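Local atomic coordinates of VIN1 (Oscarella pearsei, PDB entry 6BFI), a protein that probably binds actin filaments and may play a role in cell-cell adhesion. Residues 158-163 / 203-208; 209-214 / 225-230; 276-281 / 293-298; 326-331 / 347-352. All blocks are in the same frame, centred on the assembly; numbering follows the deposited sequence.

From the N terminus, contact 1 comes first and closes a loop of 39 residues between helices 154-178 and 185-215. Contact 2 follows farther along helix 185-215 and closes a short loop of 10 residues onto helix 224-249. The two share that helix and touch where F160 meets I209. The chain then runs to the far side of its centre. Here contact 3 closes a loop of 11 residues between helices 268-283 and 289-306, and contact 4 one of 15 between helices 312-338 and 344-375. V295 and R296 of contact 3 pack on L329 of contact 4. The four loops are in series, none nested or crossed. The centres of contacts 1 and 3 lie about 58 Å apart.

Contact 1. Residues 158-163 / 203-208; sequences ATFLQN and PILISS
L205 is the first residue of 203-208 to reach helix 154-178. Its CD2 methyl comes up to the edge of the F160 ring, near the ring plane. The nearest ring atom is CZ of F160, 4.4 Å from CD2 of L205, so the two groups barely touch. L205 also packs on V234, I235 and L238 of helix 224-249. F160 has other company too: its ring meets that of Y144, with the planes at about 30°, and it rests on A148 and I151.

One residue on, I206 gives the closer of the two contacts. Its CD1 methyl lies 4.2 Å from CD1 of L161. In both residues CD1 is anti to CA (chi2 169° in I206 and 167° in L161), so two extended branches meet methyl to methyl. The CA atoms of L161 and I206 are also the nearest pair across the contact, 7.6 Å apart.

S208 ends the segment and turns back to its own helix. Its OG donates to the carbonyl O of L205 at 2.7 Å. S207 and S208 touch Y471 of helix 466-493, which covers another face of helix 185-215.

No hydrogen bond spans 158-163 and 203-208. The two segments of this vinculin-family helical bundle meet through methyls and one ring edge alone. Cohesion here therefore rests on apolar burial and dispersion, with no directional bond between these two segments.

Contact 2. Residues 209-214 / 225-230; sequences IRVCCL and KDAAFG
A227 takes both apolar contacts on its single methyl. CG2 of V211 lies 3.8 Å from CB of A227. SG of C212 comes to the same CB of A227, also at 3.8 Å. The methyl thus sits against the side chains of two consecutive residues of helix 185-215.

A second kind of contact joins side chain to backbone. SG of C212 is anti to its own carbonyl carbon (chi1 -68°), which carries it across to helix 224-249. There it lies 3.5 Å from the carbonyl O of A227. It is 3.9 Å from N of A228, so the sulfur rests on the peptide between the two alanines. No hydrogen bond crosses this contact. The sulfur and the peptide meet by van der Waals packing.

The backbones come near where the side chains are small. The CA atoms of C212 and A227 are 5.8 Å apart. The axes of the two short segments approach to 8.9 Å.

Neighbouring helices flank the contact. V458 of helix 452-460 touches A227, and Y471 of helix 466-493 touches V211. On another side of helix 185-215, I209 packs on L157 and F160.

The segments run nearly antiparallel, at 159° between their N-to-C directions, and few residues separate them along the chain. This is a helical hairpin, with alanine at the close approach of its arms. Such up-and-down hairpins are the building units of the helical bundles of the vinculin family.

Contact 3. Residues 276-281 / 293-298; sequences HQAQDA and DAVRKC
The backbone bond from C298 N to A294 O, 2.9 Å long, holds the helical turn that carries A294 and V295, the residues that meet A278. No hydrogen bond crosses from one segment to the other. The contact is apolar and centres on one methyl.

CB of A278 points at helix 289-306 and meets two side chains there. CG2 of V295 is the closer, 3.9 Å from CB of A278. CB of A294 is 4.3 Å from the same CB of A278. SG of C298 stands a little farther off, 4.6 Å from that atom. The small side chain of A278 is consistent with the near approach of the backbones: its CA is 6.0 Å from CA of V295.

The two methyls of V295 have separate tasks. CG1 is anti to the backbone N (chi1 173°) and packs on L329 of helix 312-338. CG2, beside the backbone N, is the branch that meets A278. The valine thus serves two helix interfaces at once. L357 of helix 344-375 touches both A278 and C298 and covers another side of the site.

Polar residues bind outside this apolar centre. NE2 of H276 and NE2 of Q279 bond to the two carboxylate oxygens of E361. D280 makes a salt bridge with R621, and R296 makes one with E333.

Helices 268-283 and 289-306 are consecutive and antiparallel. With helices 312-338 and 344-375 packed beside them, they form an up-and-down four-helix bundle, the type of module from which vinculin-family proteins are built.

Contact 4. Residues 326-331 / 347-352; sequences DQILKE and RALAHA
In I328, chi1 of -66° puts CG1 beside the backbone N and CG2 anti to it; L349 has CG anti to its N (chi1 -171°). These torsions bring the two branched side chains together across an antiparallel helical hairpin. Its arms are helices 312-338 and 344-375, consecutive members of a vinculin-family bundle.

The side chains cross obliquely. CG2 of I328 lies 4.0 Å from CD1 of L349 and 4.1 Å from CG of L349. The isoleucine methyl therefore sits against CG and the CD1 branch of the leucine; CD2 goes to E331. The same CG2 of I328 is also 4.0 Å from the carbonyl O of L349, so it touches the backbone of the second helix. L349 also packs on L332 and L335 of helix 312-338. With an alanine here, I328 CG2 and E331 CB would probably lose their partner methyls, and a gap would open between the helices.

The contact lies at the surface, and no hydrogen bond crosses it. On another side of its helix, L329 packs on V295 and R296 of helix 289-306. D326 makes a salt bridge with R303 of that helix. H351 NE2 is hydrogen-bonded to the carbonyl O of P625.

E331 joins with the aliphatic root of its side chain and not with its carboxylate: its CB is 3.8 Å from the CD2 methyl of L349.

Contact 1. Residues 158-163 / 203-208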
loop_
_atom_site.group_PDB
_atom_site.type_symbol
_atom_site.label_atom_id
_atom_site.label_comp_id
_atom_site.label_asym_id
_atom_site.label_seq_id
_atom_site.Cartn_x
_atom_site.Cartn_y
_atom_site.Cartn_z
ATOM N N ALA A 158 -27.087 27.119 14.569
ATOM C CA ALA A 158 -26.199 27.714 15.562
ATOM C C ALA A 158 -26.124 26.852 16.816
ATOM O O ALA A 158 -25.031 26.503 17.276
ATOM C CB ALA A 158 -26.666 29.130 15.904
ATOM N N THR A 159 -27.281 26.494 17.381
ATOM C CA THR A 159 -27.291 25.675 18.591
ATOM C C THR A 159 -26.674 24.303 18.334
ATOM O O THR A 159 -25.830 23.830 19.106
ATOM C CB THR A 159 -28.719 25.526 19.113
ATOM O OG1 THR A 159 -29.493 24.770 18.174
ATOM C CG2 THR A 159 -29.360 26.896 19.304
ATOM N N PHE A 160 -27.096 23.648 17.249
ATOM C CA PHE A 160 -26.521 22.360 16.873
ATOM C C PHE A 160 -25.012 22.463 16.699
ATOM O O PHE A 160 -24.270 21.573 17.129
ATOM C CB PHE A 160 -27.185 21.857 15.589
ATOM C CG PHE A 160 -26.386 20.820 14.850
ATOM C CD1 PHE A 160 -26.459 19.484 15.204
ATOM C CD2 PHE A 160 -25.574 21.181 13.782
ATOM C CE1 PHE A 160 -25.729 18.530 14.520
ATOM C CE2 PHE A 160 -24.845 20.234 13.095
ATOM C CZ PHE A 160 -24.922 18.907 13.463
ATOM N N LEU A 161 -24.540 23.543 16.072
ATOM C CA LEU A 161 -23.105 23.739 15.898
ATOM C C LEU A 161 -22.401 23.834 17.246
ATOM O O LEU A 161 -21.403 23.143 17.492
ATOM C CB LEU A 161 -22.856 24.994 15.058
ATOM C CG LEU A 161 -21.558 25.160 14.261
ATOM C CD1 LEU A 161 -21.709 26.310 13.277
ATOM C CD2 LEU A 161 -20.352 25.393 15.160
ATOM N N GLN A 162 -22.914 24.685 18.140
ATOM C CA GLN A 162 -22.294 24.862 19.447
ATOM C C GLN A 162 -22.412 23.626 20.328
ATOM O O GLN A 162 -21.726 23.552 21.352
ATOM C CB GLN A 162 -22.898 26.070 20.166
ATOM C CG GLN A 162 -24.110 25.752 21.022
ATOM C CD GLN A 162 -24.624 26.966 21.770
ATOM O OE1 GLN A 162 -24.522 28.095 21.288
ATOM N NE2 GLN A 162 -25.174 26.741 22.960
ATOM N N ASN A 163 -23.266 22.665 19.969
ATOM C CA ASN A 163 -23.265 21.374 20.643
ATOM C C ASN A 163 -22.344 20.364 19.972
ATOM O O ASN A 163 -21.874 19.432 20.637
ATOM C CB ASN A 163 -24.681 20.794 20.705
ATOM C CG ASN A 163 -25.665 21.735 21.366
ATOM O OD1 ASN A 163 -25.277 22.726 21.981
ATOM N ND2 ASN A 163 -26.952 21.424 21.245
ATOM N N PRO A 203 -16.882 21.555 8.342
ATOM C CA PRO A 203 -17.390 22.789 7.720
ATOM C C PRO A 203 -18.199 22.533 6.461
ATOM O O PRO A 203 -19.072 23.342 6.122
ATOM C CB PRO A 203 -16.115 23.588 7.424
ATOM C CG PRO A 203 -15.066 22.552 7.256
ATOM C CD PRO A 203 -15.410 21.472 8.237
ATOM N N ILE A 204 -17.938 21.429 5.760
ATOM C CA ILE A 204 -18.782 21.061 4.629
ATOM C C ILE A 204 -20.198 20.780 5.108
ATOM O O ILE A 204 -21.181 21.187 4.475
ATOM C CB ILE A 204 -18.189 19.851 3.884
ATOM C CG1 ILE A 204 -16.678 20.009 3.715
ATOM C CG2 ILE A 204 -18.863 19.672 2.535
ATOM C CD1 ILE A 204 -16.261 21.290 3.044
ATOM N N LEU A 205 -20.320 20.083 6.239
ATOM C CA LEU A 205 -21.634 19.790 6.798
ATOM C C LEU A 205 -22.372 21.071 7.159
ATOM O O LEU A 205 -23.516 21.280 6.735
ATOM C CB LEU A 205 -21.493 18.885 8.021
ATOM C CG LEU A 205 -22.791 18.612 8.777
ATOM C CD1 LEU A 205 -23.844 18.053 7.837
ATOM C CD2 LEU A 205 -22.541 17.663 9.939
ATOM N N ILE A 206 -21.730 21.953 7.936
ATOM C CA ILE A 206 -22.435 23.171 8.332
ATOM C C ILE A 206 -22.776 24.020 7.112
ATOM O O ILE A 206 -23.823 24.682 7.079
ATOM C CB ILE A 206 -21.623 23.967 9.377
ATOM C CG1 ILE A 206 -20.366 24.576 8.757
ATOM C CG2 ILE A 206 -21.268 23.082 10.562
ATOM C CD1 ILE A 206 -19.664 25.571 9.656
ATOM N N SER A 207 -21.929 23.986 6.078
ATOM C CA SER A 207 -22.220 24.740 4.863
ATOM C C SER A 207 -23.457 24.191 4.159
ATOM O O SER A 207 -24.381 24.946 3.825
ATOM C CB SER A 207 -21.008 24.715 3.933
ATOM O OG SER A 207 -21.249 25.471 2.762
ATOM N N SER A 208 -23.496 22.874 3.938
ATOM C CA SER A 208 -24.654 22.258 3.295
ATOM C C SER A 208 -25.933 22.534 4.077
ATOM O O SER A 208 -26.985 22.819 3.487
ATOM C CB SER A 208 -24.429 20.753 3.143
ATOM O OG SER A 208 -24.221 20.138 4.402
#

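Contact 2. Residues 209-214 / 225-230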
loop_
_atom_site.group_PDB
_atom_site.type_symbol
_atom_site.label_atom_id
_atom_site.label_comp_id
_atom_site.label_asym_id
_atom_site.label_seq_id
_atom_site.Cartn_x
_atom_site.Cartn_y
_atom_site.Cartn_z
ATOM N N ILE A 209 -25.859 22.464 5.411
ATOM C CA ILE A 209 -27.009 22.827 6.236
ATOM C C ILE A 209 -27.429 24.264 5.955
ATOM O O ILE A 209 -28.625 24.571 5.856
ATOM C CB ILE A 209 -26.692 22.620 7.727
ATOM C CG1 ILE A 209 -26.392 21.153 8.019
ATOM C CG2 ILE A 209 -27.855 23.082 8.581
ATOM C CD1 ILE A 209 -25.904 20.921 9.425
ATOM N N ARG A 210 -26.453 25.166 5.821
ATOM C CA ARG A 210 -26.773 26.558 5.529
ATOM C C ARG A 210 -27.537 26.687 4.214
ATOM O O ARG A 210 -28.543 27.408 4.141
ATOM C CB ARG A 210 -25.492 27.390 5.504
ATOM C CG ARG A 210 -25.699 28.888 5.617
ATOM C CD ARG A 210 -24.596 29.501 6.462
ATOM N NE ARG A 210 -24.708 29.097 7.862
ATOM C CZ ARG A 210 -23.704 29.118 8.732
ATOM N NH1 ARG A 210 -22.497 29.512 8.349
ATOM N NH2 ARG A 210 -23.903 28.736 9.987
ATOM N N VAL A 211 -27.095 25.978 3.168
ATOM C CA VAL A 211 -27.833 26.070 1.907
ATOM C C VAL A 211 -29.232 25.483 2.060
ATOM O O VAL A 211 -30.181 25.963 1.430
ATOM C CB VAL A 211 -27.069 25.414 0.734
ATOM C CG1 VAL A 211 -25.607 25.185 1.075
ATOM C CG2 VAL A 211 -27.744 24.123 0.269
ATOM N N CYS A 212 -29.400 24.458 2.903
ATOM C CA CYS A 212 -30.745 23.935 3.137
ATOM C C CYS A 212 -31.634 24.979 3.806
ATOM O O CYS A 212 -32.793 25.173 3.408
ATOM C CB CYS A 212 -30.678 22.662 3.980
ATOM S SG CYS A 212 -29.925 21.244 3.141
ATOM N N CYS A 213 -31.101 25.673 4.816
ATOM C CA CYS A 213 -31.868 26.713 5.492
ATOM C C CYS A 213 -32.231 27.846 4.543
ATOM O O CYS A 213 -33.303 28.445 4.678
ATOM C CB CYS A 213 -31.085 27.264 6.685
ATOM S SG CYS A 213 -30.722 26.055 7.971
ATOM N N LEU A 214 -31.359 28.157 3.583
ATOM C CA LEU A 214 -31.707 29.207 2.634
ATOM C C LEU A 214 -32.722 28.737 1.598
ATOM O O LEU A 214 -33.570 29.528 1.172
ATOM C CB LEU A 214 -30.453 29.742 1.941
ATOM C CG LEU A 214 -29.481 30.542 2.816
ATOM C CD1 LEU A 214 -28.681 31.520 1.965
ATOM C CD2 LEU A 214 -30.208 31.273 3.937
ATOM N N LYS A 225 -34.708 18.670 -2.541
ATOM C CA LYS A 225 -34.284 17.274 -2.523
ATOM C C LYS A 225 -32.777 17.145 -2.706
ATOM O O LYS A 225 -32.134 16.327 -2.037
ATOM C CB LYS A 225 -35.023 16.486 -3.603
ATOM C CG LYS A 225 -36.247 15.735 -3.103
ATOM C CD LYS A 225 -37.129 15.292 -4.259
ATOM C CE LYS A 225 -36.319 14.604 -5.350
ATOM N NZ LYS A 225 -37.144 14.344 -6.563
ATOM N N ASP A 226 -32.193 17.947 -3.599
ATOM C CA ASP A 226 -30.766 17.822 -3.880
ATOM C C ASP A 226 -29.915 18.459 -2.788
ATOM O O ASP A 226 -28.827 17.958 -2.480
ATOM C CB ASP A 226 -30.445 18.436 -5.242
ATOM C CG ASP A 226 -31.108 17.696 -6.382
ATOM O OD1 ASP A 226 -31.061 16.448 -6.389
ATOM O OD2 ASP A 226 -31.690 18.358 -7.265
ATOM N N ALA A 227 -30.383 19.561 -2.198
ATOM C CA ALA A 227 -29.674 20.142 -1.062
ATOM C C ALA A 227 -29.690 19.186 0.123
ATOM O O ALA A 227 -28.660 18.960 0.777
ATOM C CB ALA A 227 -30.297 21.486 -0.683
ATOM N N ALA A 228 -30.861 18.606 0.406
ATOM C CA ALA A 228 -30.954 17.586 1.443
ATOM C C ALA A 228 -30.057 16.399 1.120
ATOM O O ALA A 228 -29.452 15.806 2.021
ATOM C CB ALA A 228 -32.406 17.138 1.608
ATOM N N PHE A 229 -29.952 16.043 -0.163
ATOM C CA PHE A 229 -29.056 14.962 -0.556
ATOM C C PHE A 229 -27.610 15.306 -0.235
ATOM O O PHE A 229 -26.864 14.462 0.269
ATOM C CB PHE A 229 -29.210 14.646 -2.045
ATOM C CG PHE A 229 -28.272 13.574 -2.537
ATOM C CD1 PHE A 229 -27.028 13.902 -3.053
ATOM C CD2 PHE A 229 -28.632 12.237 -2.474
ATOM C CE1 PHE A 229 -26.165 12.921 -3.501
ATOM C CE2 PHE A 229 -27.772 11.251 -2.921
ATOM C CZ PHE A 229 -26.537 11.594 -3.434
ATOM N N GLY A 230 -27.189 16.537 -0.534
ATOM C CA GLY A 230 -25.829 16.935 -0.204
ATOM C C GLY A 230 -25.556 16.862 1.286
ATOM O O GLY A 230 -24.586 16.231 1.730
#

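Contact 3. Residues 276-281 / 293-298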
loop_
_atom_site.group_PDB
_atom_site.type_symbol
_atom_site.label_atom_id
_atom_site.label_comp_id
_atom_site.label_asym_id
_atom_site.label_seq_id
_atom_site.Cartn_x
_atom_site.Cartn_y
_atom_site.Cartn_z
ATOM N N HIS A 276 8.095 -11.720 -16.152
ATOM C CA HIS A 276 9.550 -11.783 -16.072
ATOM C C HIS A 276 10.037 -13.217 -15.899
ATOM O O HIS A 276 11.068 -13.601 -16.464
ATOM C CB HIS A 276 10.042 -10.899 -14.927
ATOM C CG HIS A 276 9.574 -9.479 -15.021
ATOM N ND1 HIS A 276 9.734 -8.572 -13.995
ATOM C CD2 HIS A 276 8.951 -8.809 -16.020
ATOM C CE1 HIS A 276 9.229 -7.406 -14.357
ATOM N NE2 HIS A 276 8.748 -7.523 -15.582
ATOM N N GLN A 277 9.310 -14.021 -15.120
ATOM C CA GLN A 277 9.672 -15.424 -14.949
ATOM C C GLN A 277 9.535 -16.190 -16.258
ATOM O O GLN A 277 10.362 -17.058 -16.568
ATOM C CB GLN A 277 8.802 -16.058 -13.864
ATOM C CG GLN A 277 9.108 -15.572 -12.460
ATOM C CD GLN A 277 10.232 -16.350 -11.806
ATOM O OE1 GLN A 277 10.185 -17.578 -11.729
ATOM N NE2 GLN A 277 11.251 -15.639 -11.336
ATOM N N ALA A 278 8.496 -15.885 -17.036
ATOM C CA ALA A 278 8.335 -16.537 -18.330
ATOM C C ALA A 278 9.423 -16.099 -19.303
ATOM O O ALA A 278 9.920 -16.910 -20.095
ATOM C CB ALA A 278 6.947 -16.244 -18.896
ATOM N N GLN A 279 9.814 -14.822 -19.250
ATOM C CA GLN A 279 10.903 -14.344 -20.096
ATOM C C GLN A 279 12.221 -15.021 -19.737
ATOM O O GLN A 279 12.974 -15.432 -20.625
ATOM C CB GLN A 279 11.026 -12.823 -19.980
ATOM C CG GLN A 279 9.843 -12.054 -20.561
ATOM C CD GLN A 279 9.732 -10.639 -20.012
ATOM O OE1 GLN A 279 10.618 -10.163 -19.300
ATOM N NE2 GLN A 279 8.637 -9.964 -20.336
ATOM N N ASP A 280 12.514 -15.151 -18.443
ATOM C CA ASP A 280 13.772 -15.765 -18.035
ATOM C C ASP A 280 13.786 -17.259 -18.336
ATOM O O ASP A 280 14.823 -17.807 -18.733
ATOM C CB ASP A 280 14.027 -15.512 -16.550
ATOM C CG ASP A 280 14.608 -14.137 -16.288
ATOM O OD1 ASP A 280 14.546 -13.284 -17.198
ATOM O OD2 ASP A 280 15.124 -13.906 -15.173
ATOM N N ALA A 281 12.652 -17.939 -18.151
ATOM C CA ALA A 281 12.613 -19.364 -18.457
ATOM C C ALA A 281 12.670 -19.619 -19.957
ATOM O O ALA A 281 13.217 -20.639 -20.389
ATOM C CB ALA A 281 11.363 -20.004 -17.858
ATOM N N ASP A 293 2.407 -22.525 -19.890
ATOM C CA ASP A 293 1.184 -22.077 -19.229
ATOM C C ASP A 293 1.311 -20.625 -18.782
ATOM O O ASP A 293 0.398 -19.815 -18.993
ATOM C CB ASP A 293 0.858 -22.985 -18.042
ATOM C CG ASP A 293 0.331 -24.343 -18.471
ATOM O OD1 ASP A 293 -0.229 -24.439 -19.584
ATOM O OD2 ASP A 293 0.477 -25.314 -17.697
ATOM N N ALA A 294 2.446 -20.275 -18.170
ATOM C CA ALA A 294 2.664 -18.885 -17.776
ATOM C C ALA A 294 2.653 -17.955 -18.988
ATOM O O ALA A 294 2.079 -16.858 -18.936
ATOM C CB ALA A 294 3.980 -18.758 -17.010
ATOM N N VAL A 295 3.276 -18.382 -20.090
ATOM C CA VAL A 295 3.277 -17.578 -21.311
ATOM C C VAL A 295 1.854 -17.359 -21.805
ATOM O O VAL A 295 1.487 -16.252 -22.220
ATOM C CB VAL A 295 4.155 -18.244 -22.389
ATOM C CG1 VAL A 295 4.017 -17.512 -23.714
ATOM C CG2 VAL A 295 5.608 -18.279 -21.947
ATOM N N ARG A 296 1.026 -18.407 -21.762
ATOM C CA ARG A 296 -0.358 -18.267 -22.202
ATOM C C ARG A 296 -1.132 -17.319 -21.293
ATOM O O ARG A 296 -1.990 -16.561 -21.764
ATOM C CB ARG A 296 -1.030 -19.638 -22.269
ATOM C CG ARG A 296 -0.548 -20.482 -23.445
ATOM C CD ARG A 296 -1.335 -21.773 -23.604
ATOM N NE ARG A 296 -1.184 -22.328 -24.947
ATOM C CZ ARG A 296 -0.213 -23.162 -25.311
ATOM N NH1 ARG A 296 0.701 -23.547 -24.431
ATOM N NH2 ARG A 296 -0.156 -23.612 -26.558
ATOM N N LYS A 297 -0.836 -17.335 -19.989
ATOM C CA LYS A 297 -1.437 -16.345 -19.098
ATOM C C LYS A 297 -1.016 -14.931 -19.485
ATOM O O LYS A 297 -1.830 -13.999 -19.443
ATOM C CB LYS A 297 -1.062 -16.636 -17.644
ATOM C CG LYS A 297 -1.564 -17.968 -17.119
ATOM C CD LYS A 297 -1.441 -18.038 -15.606
ATOM C CE LYS A 297 -1.656 -19.453 -15.096
ATOM N NZ LYS A 297 -2.939 -20.039 -15.572
ATOM N N CYS A 298 0.250 -14.753 -19.871
ATOM C CA CYS A 298 0.701 -13.434 -20.307
ATOM C C CYS A 298 -0.011 -13.002 -21.583
ATOM O O CYS A 298 -0.330 -11.819 -21.756
ATOM C CB CYS A 298 2.215 -13.438 -20.507
ATOM S SG CYS A 298 3.146 -13.667 -18.977
#

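Contact 4. Residues 326-331 / 347-352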
loop_
_atom_site.group_PDB
_atom_site.type_symbol
_atom_site.label_atom_id
_atom_site.label_comp_id
_atom_site.label_asym_id
_atom_site.label_seq_id
_atom_site.Cartn_x
_atom_site.Cartn_y
_atom_site.Cartn_z
ATOM N N ASP A 326 1.131 -16.898 -29.821
ATOM C CA ASP A 326 0.450 -18.188 -29.876
ATOM C C ASP A 326 1.002 -19.058 -31.000
ATOM O O ASP A 326 1.188 -20.269 -30.826
ATOM C CB ASP A 326 -1.055 -17.984 -30.045
ATOM C CG ASP A 326 -1.820 -18.193 -28.754
ATOM O OD1 ASP A 326 -1.416 -19.068 -27.958
ATOM O OD2 ASP A 326 -2.826 -17.485 -28.536
ATOM N N GLN A 327 1.274 -18.456 -32.162
ATOM C CA GLN A 327 1.855 -19.216 -33.265
ATOM C C GLN A 327 3.229 -19.762 -32.893
ATOM O O GLN A 327 3.534 -20.934 -33.154
ATOM C CB GLN A 327 1.940 -18.342 -34.516
ATOM C CG GLN A 327 2.410 -19.080 -35.757
ATOM C CD GLN A 327 1.417 -20.127 -36.227
ATOM O OE1 GLN A 327 0.227 -20.057 -35.915
ATOM N NE2 GLN A 327 1.905 -21.109 -36.979
ATOM N N ILE A 328 4.070 -18.927 -32.274
ATOM C CA ILE A 328 5.378 -19.397 -31.820
ATOM C C ILE A 328 5.217 -20.547 -30.832
ATOM O O ILE A 328 6.001 -21.505 -30.838
ATOM C CB ILE A 328 6.185 -18.235 -31.212
ATOM C CG1 ILE A 328 6.518 -17.198 -32.287
ATOM C CG2 ILE A 328 7.462 -18.746 -30.565
ATOM C CD1 ILE A 328 7.439 -16.097 -31.805
ATOM N N LEU A 329 4.193 -20.480 -29.977
ATOM C CA LEU A 329 3.962 -21.559 -29.021
ATOM C C LEU A 329 3.588 -22.855 -29.729
ATOM O O LEU A 329 4.082 -23.932 -29.371
ATOM C CB LEU A 329 2.874 -21.157 -28.025
ATOM C CG LEU A 329 3.373 -20.670 -26.663
ATOM C CD1 LEU A 329 4.384 -19.546 -26.823
ATOM C CD2 LEU A 329 2.207 -20.228 -25.792
ATOM N N LYS A 330 2.716 -22.773 -30.737
ATOM C CA LYS A 330 2.368 -23.964 -31.506
ATOM C C LYS A 330 3.597 -24.555 -32.185
ATOM O O LYS A 330 3.774 -25.780 -32.209
ATOM C CB LYS A 330 1.291 -23.624 -32.535
ATOM C CG LYS A 330 0.015 -23.070 -31.921
ATOM C CD LYS A 330 -0.722 -22.161 -32.891
ATOM C CE LYS A 330 -1.846 -21.408 -32.194
ATOM N NZ LYS A 330 -2.477 -20.393 -33.083
ATOM N N GLU A 331 4.465 -23.698 -32.730
ATOM C CA GLU A 331 5.691 -24.184 -33.358
ATOM C C GLU A 331 6.601 -24.871 -32.344
ATOM O O GLU A 331 7.189 -25.921 -32.636
ATOM C CB GLU A 331 6.420 -23.027 -34.042
ATOM C CG GLU A 331 5.686 -22.469 -35.253
ATOM C CD GLU A 331 6.381 -21.265 -35.861
ATOM O OE1 GLU A 331 6.625 -20.280 -35.132
ATOM O OE2 GLU A 331 6.690 -21.305 -37.071
ATOM N N ARG A 347 15.801 -23.877 -28.751
ATOM C CA ARG A 347 16.265 -22.846 -27.828
ATOM C C ARG A 347 16.209 -21.465 -28.467
ATOM O O ARG A 347 15.856 -20.483 -27.803
ATOM C CB ARG A 347 17.685 -23.157 -27.355
ATOM C CG ARG A 347 17.772 -24.289 -26.347
ATOM C CD ARG A 347 19.169 -24.390 -25.756
ATOM N NE ARG A 347 20.170 -24.715 -26.768
ATOM C CZ ARG A 347 20.531 -25.954 -27.087
ATOM N NH1 ARG A 347 19.974 -26.987 -26.471
ATOM N NH2 ARG A 347 21.450 -26.161 -28.021
ATOM N N ALA A 348 16.560 -21.366 -29.750
ATOM C CA ALA A 348 16.515 -20.076 -30.432
ATOM C C ALA A 348 15.079 -19.606 -30.618
ATOM O O ALA A 348 14.791 -18.409 -30.493
ATOM C CB ALA A 348 17.233 -20.167 -31.778
ATOM N N LEU A 349 14.165 -20.533 -30.916
ATOM C CA LEU A 349 12.758 -20.170 -31.029
ATOM C C LEU A 349 12.190 -19.750 -29.678
ATOM O O LEU A 349 11.388 -18.810 -29.598
ATOM C CB LEU A 349 11.967 -21.340 -31.614
ATOM C CG LEU A 349 10.512 -21.086 -32.006
ATOM C CD1 LEU A 349 10.413 -19.901 -32.955
ATOM C CD2 LEU A 349 9.917 -22.332 -32.641
ATOM N N ALA A 350 12.605 -20.425 -28.603
ATOM C CA ALA A 350 12.158 -20.040 -27.268
ATOM C C ALA A 350 12.702 -18.673 -26.876
ATOM O O ALA A 350 11.990 -17.868 -26.265
ATOM C CB ALA A 350 12.577 -21.096 -26.247
ATOM N N HIS A 351 13.962 -18.395 -27.215
ATOM C CA HIS A 351 14.536 -17.084 -26.931
ATOM C C HIS A 351 13.817 -15.992 -27.713
ATOM O O HIS A 351 13.551 -14.905 -27.182
ATOM C CB HIS A 351 16.031 -17.092 -27.254
ATOM C CG HIS A 351 16.764 -15.882 -26.766
ATOM N ND1 HIS A 351 16.714 -14.668 -27.416
ATOM C CD2 HIS A 351 17.571 -15.701 -25.694
ATOM C CE1 HIS A 351 17.454 -13.791 -26.763
ATOM N NE2 HIS A 351 17.987 -14.393 -25.715
ATOM N N ALA A 352 13.486 -16.267 -28.979
ATOM C CA ALA A 352 12.687 -15.322 -29.753
ATOM C C ALA A 352 11.327 -15.098 -29.103
ATOM O O ALA A 352 10.818 -13.971 -29.082
ATOM C CB ALA A 352 12.524 -15.819 -31.189
#